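Long-range contact in conserved hypothetical protein (Streptococcus pneumoniae, PDB 2GK4), which is of unknown function but belongs to the DNA/pantothenate metabolism flavoproteins and, as in that family, probably acts in coenzyme A biosynthesis: residues T24-E37 with C47-P59. Sequence-based numbering, arbitrary orientation. Where two conformers were deposited one is given.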
loop_
_atom_site.group_PDB
_atom_site.type_symbol
_atom_site.label_atom_id
_atom_site.label_comp_id
_atom_site.label_asym_id
_atom_site.label_seq_id
_atom_site.Cartn_x
_atom_site.Cartn_y
_atom_site.Cartn_z
ATOM N N THR A 24 -5.051 1.471 0.936
ATOM C CA THR A 24 -4.150 2.612 1.132
ATOM C C THR A 24 -4.638 3.748 0.236
ATOM O O THR A 24 -4.971 3.505 -0.944
ATOM C CB THR A 24 -2.725 2.210 0.703
ATOM O OG1 THR A 24 -2.217 1.187 1.577
ATOM C CG2 THR A 24 -1.782 3.405 0.726
ATOM N N ASN A 25 -4.681 4.976 0.775
ATOM C CA ASN A 25 -4.879 6.154 -0.052
ATOM C C ASN A 25 -3.483 6.451 -0.562
ATOM O O ASN A 25 -2.603 6.808 0.233
ATOM C CB ASN A 25 -5.420 7.326 0.794
ATOM C CG ASN A 25 -6.921 7.260 0.983
ATOM O OD1 ASN A 25 -7.522 6.174 0.961
ATOM N ND2 ASN A 25 -7.547 8.418 1.175
ATOM N N HIS A 26 -3.269 6.249 -1.860
ATOM C CA HIS A 26 -1.930 6.170 -2.457
ATOM C C HIS A 26 -1.205 7.485 -2.839
ATOM O O HIS A 26 -0.128 7.446 -3.461
ATOM C CB HIS A 26 -1.946 5.205 -3.668
ATOM C CG HIS A 26 -3.075 5.451 -4.638
ATOM N ND1 HIS A 26 -3.318 6.680 -5.222
ATOM C CD2 HIS A 26 -4.037 4.620 -5.107
ATOM C CE1 HIS A 26 -4.377 6.592 -6.014
ATOM N NE2 HIS A 26 -4.828 5.346 -5.965
ATOM N N SER A 27 -1.766 8.637 -2.479
ATOM C CA SER A 27 -1.106 9.936 -2.730
ATOM C C SER A 27 0.355 9.962 -2.264
ATOM O O SER A 27 0.645 9.601 -1.125
ATOM C CB SER A 27 -1.857 11.056 -1.997
ATOM O OG SER A 27 -1.100 12.267 -2.010
ATOM N N THR A 28 1.269 10.398 -3.135
ATOM C CA THR A 28 2.681 10.512 -2.732
ATOM C C THR A 28 3.011 11.885 -2.141
ATOM O O THR A 28 4.164 12.175 -1.828
ATOM C CB THR A 28 3.627 10.158 -3.863
ATOM O OG1 THR A 28 3.319 10.982 -4.986
ATOM C CG2 THR A 28 3.473 8.667 -4.252
ATOM N N GLY A 29 2.000 12.727 -1.980
ATOM C CA GLY A 29 2.188 13.976 -1.226
ATOM C C GLY A 29 3.210 14.943 -1.827
ATOM O O GLY A 29 3.846 15.707 -1.102
ATOM N N HIS A 30 3.366 14.927 -3.153
ATOM C CA HIS A 30 4.261 15.892 -3.815
ATOM C C HIS A 30 3.944 17.349 -3.467
ATOM O O HIS A 30 4.833 18.149 -3.222
ATOM C CB HIS A 30 4.267 15.697 -5.331
ATOM C CG HIS A 30 5.354 16.449 -6.040
ATOM N ND1 HIS A 30 5.219 16.899 -7.336
ATOM C CD2 HIS A 30 6.597 16.829 -5.641
ATOM C CE1 HIS A 30 6.326 17.520 -7.707
ATOM N NE2 HIS A 30 7.179 17.493 -6.700
ATOM N N LEU A 31 2.673 17.706 -3.456
ATOM C CA LEU A 31 2.322 19.089 -3.164
ATOM C C LEU A 31 2.677 19.460 -1.720
ATOM O O LEU A 31 3.269 20.517 -1.479
ATOM C CB LEU A 31 0.869 19.314 -3.475
ATOM C CG LEU A 31 0.343 20.732 -3.271
ATOM C CD1 LEU A 31 1.119 21.793 -4.065
ATOM C CD2 LEU A 31 -1.123 20.712 -3.680
ATOM N N GLY A 32 2.401 18.549 -0.785
ATOM C CA GLY A 32 2.829 18.707 0.604
ATOM C C GLY A 32 4.321 18.970 0.749
ATOM O O GLY A 32 4.742 19.827 1.537
ATOM N N LYS A 33 5.118 18.225 -0.015
ATOM C CA LYS A 33 6.564 18.400 -0.017
ATOM C C LYS A 33 6.946 19.804 -0.460
ATOM O O LYS A 33 7.755 20.455 0.194
ATOM C CB LYS A 33 7.231 17.340 -0.913
ATOM C CG LYS A 33 8.747 17.549 -1.107
ATOM C CD LYS A 33 9.293 16.430 -1.970
ATOM C CE LYS A 33 10.784 16.517 -2.093
ATOM N NZ LYS A 33 11.151 17.584 -3.081
ATOM N N ILE A 34 6.343 20.295 -1.546
ATOM C CA ILE A 34 6.706 21.621 -2.086
ATOM C C ILE A 34 6.273 22.722 -1.124
ATOM O O ILE A 34 7.016 23.686 -0.887
ATOM C CB ILE A 34 6.097 21.862 -3.491
ATOM C CG1 ILE A 34 6.671 20.851 -4.512
ATOM C CG2 ILE A 34 6.404 23.296 -3.983
ATOM C CD1 ILE A 34 5.969 20.914 -5.881
ATOM N N ILE A 35 5.094 22.568 -0.529
ATOM C CA ILE A 35 4.631 23.548 0.452
ATOM C C ILE A 35 5.603 23.622 1.623
ATOM O O ILE A 35 6.002 24.713 2.048
ATOM C CB ILE A 35 3.201 23.211 0.905
ATOM C CG1 ILE A 35 2.254 23.495 -0.291
ATOM C CG2 ILE A 35 2.813 24.043 2.151
ATOM C CD1 ILE A 35 0.831 22.857 -0.093
ATOM N N THR A 36 6.001 22.454 2.111
ATOM C CA THR A 36 6.914 22.376 3.248
ATOM C C THR A 36 8.251 23.028 2.901
ATOM O O THR A 36 8.748 23.840 3.689
ATOM C CB THR A 36 7.090 20.918 3.732
ATOM O OG1 THR A 36 5.808 20.393 4.139
ATOM C CG2 THR A 36 8.071 20.842 4.934
ATOM N N GLU A 37 8.839 22.659 1.756
ATOM C CA GLU A 37 10.094 23.304 1.285
ATOM C C GLU A 37 9.971 24.819 1.216
ATOM O O GLU A 37 10.864 25.547 1.635
ATOM C CB GLU A 37 10.460 22.791 -0.101
ATOM C CG GLU A 37 10.849 21.337 -0.091
ATOM C CD GLU A 37 10.972 20.749 -1.491
ATOM O OE1 GLU A 37 10.469 21.335 -2.496
ATOM O OE2 GLU A 37 11.556 19.661 -1.579
ATOM N N CYS A 47 6.352 21.261 11.337
ATOM C CA CYS A 47 6.265 19.876 11.742
ATOM C C CYS A 47 5.438 19.165 10.676
ATOM O O CYS A 47 4.285 19.569 10.395
ATOM C CB CYS A 47 5.605 19.763 13.116
ATOM S SG CYS A 47 5.176 18.026 13.527
ATOM N N LEU A 48 6.045 18.181 10.019
ATOM C CA LEU A 48 5.359 17.469 8.938
ATOM C C LEU A 48 4.902 16.100 9.400
ATOM O O LEU A 48 5.734 15.265 9.781
ATOM C CB LEU A 48 6.311 17.282 7.737
ATOM C CG LEU A 48 5.750 16.461 6.567
ATOM C CD1 LEU A 48 4.544 17.155 5.904
ATOM C CD2 LEU A 48 6.842 16.143 5.516
ATOM N N ILE A 49 3.591 15.881 9.375
ATOM C CA ILE A 49 3.023 14.567 9.600
ATOM C C ILE A 49 2.852 13.941 8.225
ATOM O O ILE A 49 2.189 14.513 7.338
ATOM C CB ILE A 49 1.661 14.669 10.316
ATOM C CG1 ILE A 49 1.815 15.459 11.622
ATOM C CG2 ILE A 49 1.035 13.268 10.533
ATOM C CD1 ILE A 49 2.887 14.915 12.569
ATOM N N THR A 50 3.476 12.789 8.035
ATOM C CA THR A 50 3.485 12.179 6.722
ATOM C C THR A 50 3.497 10.637 6.820
ATOM O O THR A 50 3.279 10.066 7.896
ATOM C CB THR A 50 4.640 12.825 5.883
ATOM O OG1 THR A 50 4.555 12.434 4.506
ATOM C CG2 THR A 50 6.029 12.463 6.508
ATOM N N THR A 51 3.708 9.972 5.692
ATOM C CA THR A 51 3.442 8.532 5.592
ATOM C C THR A 51 4.597 7.886 4.841
ATOM O O THR A 51 5.478 8.592 4.289
ATOM C CB THR A 51 2.037 8.243 4.955
ATOM O OG1 THR A 51 1.990 8.718 3.586
ATOM C CG2 THR A 51 0.958 8.935 5.732
ATOM N N LYS A 52 4.647 6.555 4.908
ATOM C CA LYS A 52 5.768 5.800 4.375
ATOM C C LYS A 52 6.054 6.055 2.893
ATOM O O LYS A 52 7.207 6.272 2.520
ATOM C CB LYS A 52 5.573 4.300 4.651
ATOM C CG LYS A 52 6.873 3.520 4.609
ATOM C CD LYS A 52 7.849 3.982 5.707
ATOM C CE LYS A 52 8.838 2.874 6.057
ATOM N NZ LYS A 52 9.375 2.989 7.455
ATOM N N ARG A 53 5.011 6.045 2.070
ATOM C CA ARG A 53 5.130 6.204 0.619
ATOM C C ARG A 53 5.217 7.660 0.137
ATOM O O ARG A 53 5.379 7.921 -1.070
ATOM C CB ARG A 53 3.953 5.490 -0.061
ATOM C CG ARG A 53 3.778 4.028 0.390
ATOM C CD ARG A 53 2.338 3.560 0.240
ATOM N NE ARG A 53 2.000 3.217 -1.139
ATOM C CZ ARG A 53 1.560 4.078 -2.058
ATOM N NH1 ARG A 53 1.286 3.642 -3.287
ATOM N NH2 ARG A 53 1.391 5.360 -1.763
ATOM N N ALA A 54 5.096 8.620 1.055
ATOM C CA ALA A 54 5.133 10.020 0.667
ATOM C C ALA A 54 6.536 10.488 0.290
ATOM O O ALA A 54 7.514 10.048 0.878
ATOM C CB ALA A 54 4.588 10.907 1.772
ATOM N N LEU A 55 6.595 11.400 -0.671
ATOM C CA LEU A 55 7.824 12.108 -1.032
ATOM C C LEU A 55 8.214 12.980 0.137
ATOM O O LEU A 55 7.403 13.712 0.647
ATOM C CB LEU A 55 7.590 12.980 -2.278
ATOM C CG LEU A 55 7.273 12.168 -3.542
ATOM C CD1 LEU A 55 6.836 13.098 -4.706
ATOM C CD2 LEU A 55 8.464 11.297 -3.927
ATOM N N LYS A 56 9.457 12.894 0.574
ATOM C CA LYS A 56 9.859 13.683 1.740
ATOM C C LYS A 56 10.724 14.874 1.343
ATOM O O LYS A 56 11.607 14.748 0.496
ATOM C CB LYS A 56 10.654 12.827 2.754
ATOM C CG LYS A 56 10.064 11.455 3.114
ATOM C CD LYS A 56 8.841 11.575 4.031
ATOM C CE LYS A 56 8.400 10.199 4.534
ATOM N NZ LYS A 56 8.037 9.221 3.470
ATOM N N PRO A 57 10.517 16.019 2.013
ATOM C CA PRO A 57 11.494 17.082 1.859
ATOM C C PRO A 57 12.852 16.643 2.422
ATOM O O PRO A 57 12.931 15.724 3.262
ATOM C CB PRO A 57 10.932 18.234 2.709
ATOM C CG PRO A 57 9.637 17.796 3.250
ATOM C CD PRO A 57 9.423 16.370 2.945
ATOM N N GLU A 58 13.900 17.302 1.978
ATOM C CA GLU A 58 15.220 17.055 2.554
ATOM C C GLU A 58 15.226 17.498 4.011
ATOM O O GLU A 58 14.513 18.445 4.385
ATOM C CB GLU A 58 16.302 17.821 1.785
ATOM C CG GLU A 58 16.561 17.259 0.384
ATOM C CD GLU A 58 17.076 15.844 0.434
ATOM O OE1 GLU A 58 18.192 15.650 0.961
ATOM O OE2 GLU A 58 16.370 14.922 -0.041
ATOM N N PRO A 59 16.067 16.845 4.824
ATOM C CA PRO A 59 16.297 17.270 6.207
ATOM C C PRO A 59 16.594 18.752 6.313
ATOM O O PRO A 59 17.243 19.339 5.440
ATOM C CB PRO A 59 17.530 16.449 6.610
ATOM C CG PRO A 59 17.358 15.179 5.815
ATOM C CD PRO A 59 16.900 15.669 4.474
HETATM O O HOH W 1 0.305 7.125 0.081
HETATM O O HOH W 2 5.071 14.971 1.197
HETATM O O HOH W 3 13.439 19.448 0.156
#
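R53 reaches across to H26 and T24 with a chain bent at chi3 (79°). R53 NH2 gives a hydrogen bond to H26 O at 3.1 Å. The oxygen lies near the guanidinium plane, but the nitrogen sits above the carbonyl plane. T24 CG2 rests over one guanidinium face, near its rim. Water 1 joins N25 O and S27 O, with a weak link to R53 NH2.

L55 N donates to T28 O at 2.8 Å, nearly straight at 170°. L55 CD1 then meets H30 CB at 3.7 Å and approaches the ring obliquely.

K33 CG lies beside P57 N, CD by L55 CB, and CE against K56 O. K33 NZ turns back to a salt bridge with E37 OE2, 2.6 Å away. T36 CG2 meets P57 CG at 3.8 Å, crossing at about a right angle. T36 OG1 donates to G32 O and faces L48 CD1.

The loop after strand 45-50 thus runs along the first two turns of helix 30-41. This helix packs on helix 216-228. It is the beta-alpha-beta crossover between parallel strands 5-9 and 45-50, consistent with a Rossmann-like fold. T24 and N25 pair in an antiparallel ladder with a strand of the second subunit.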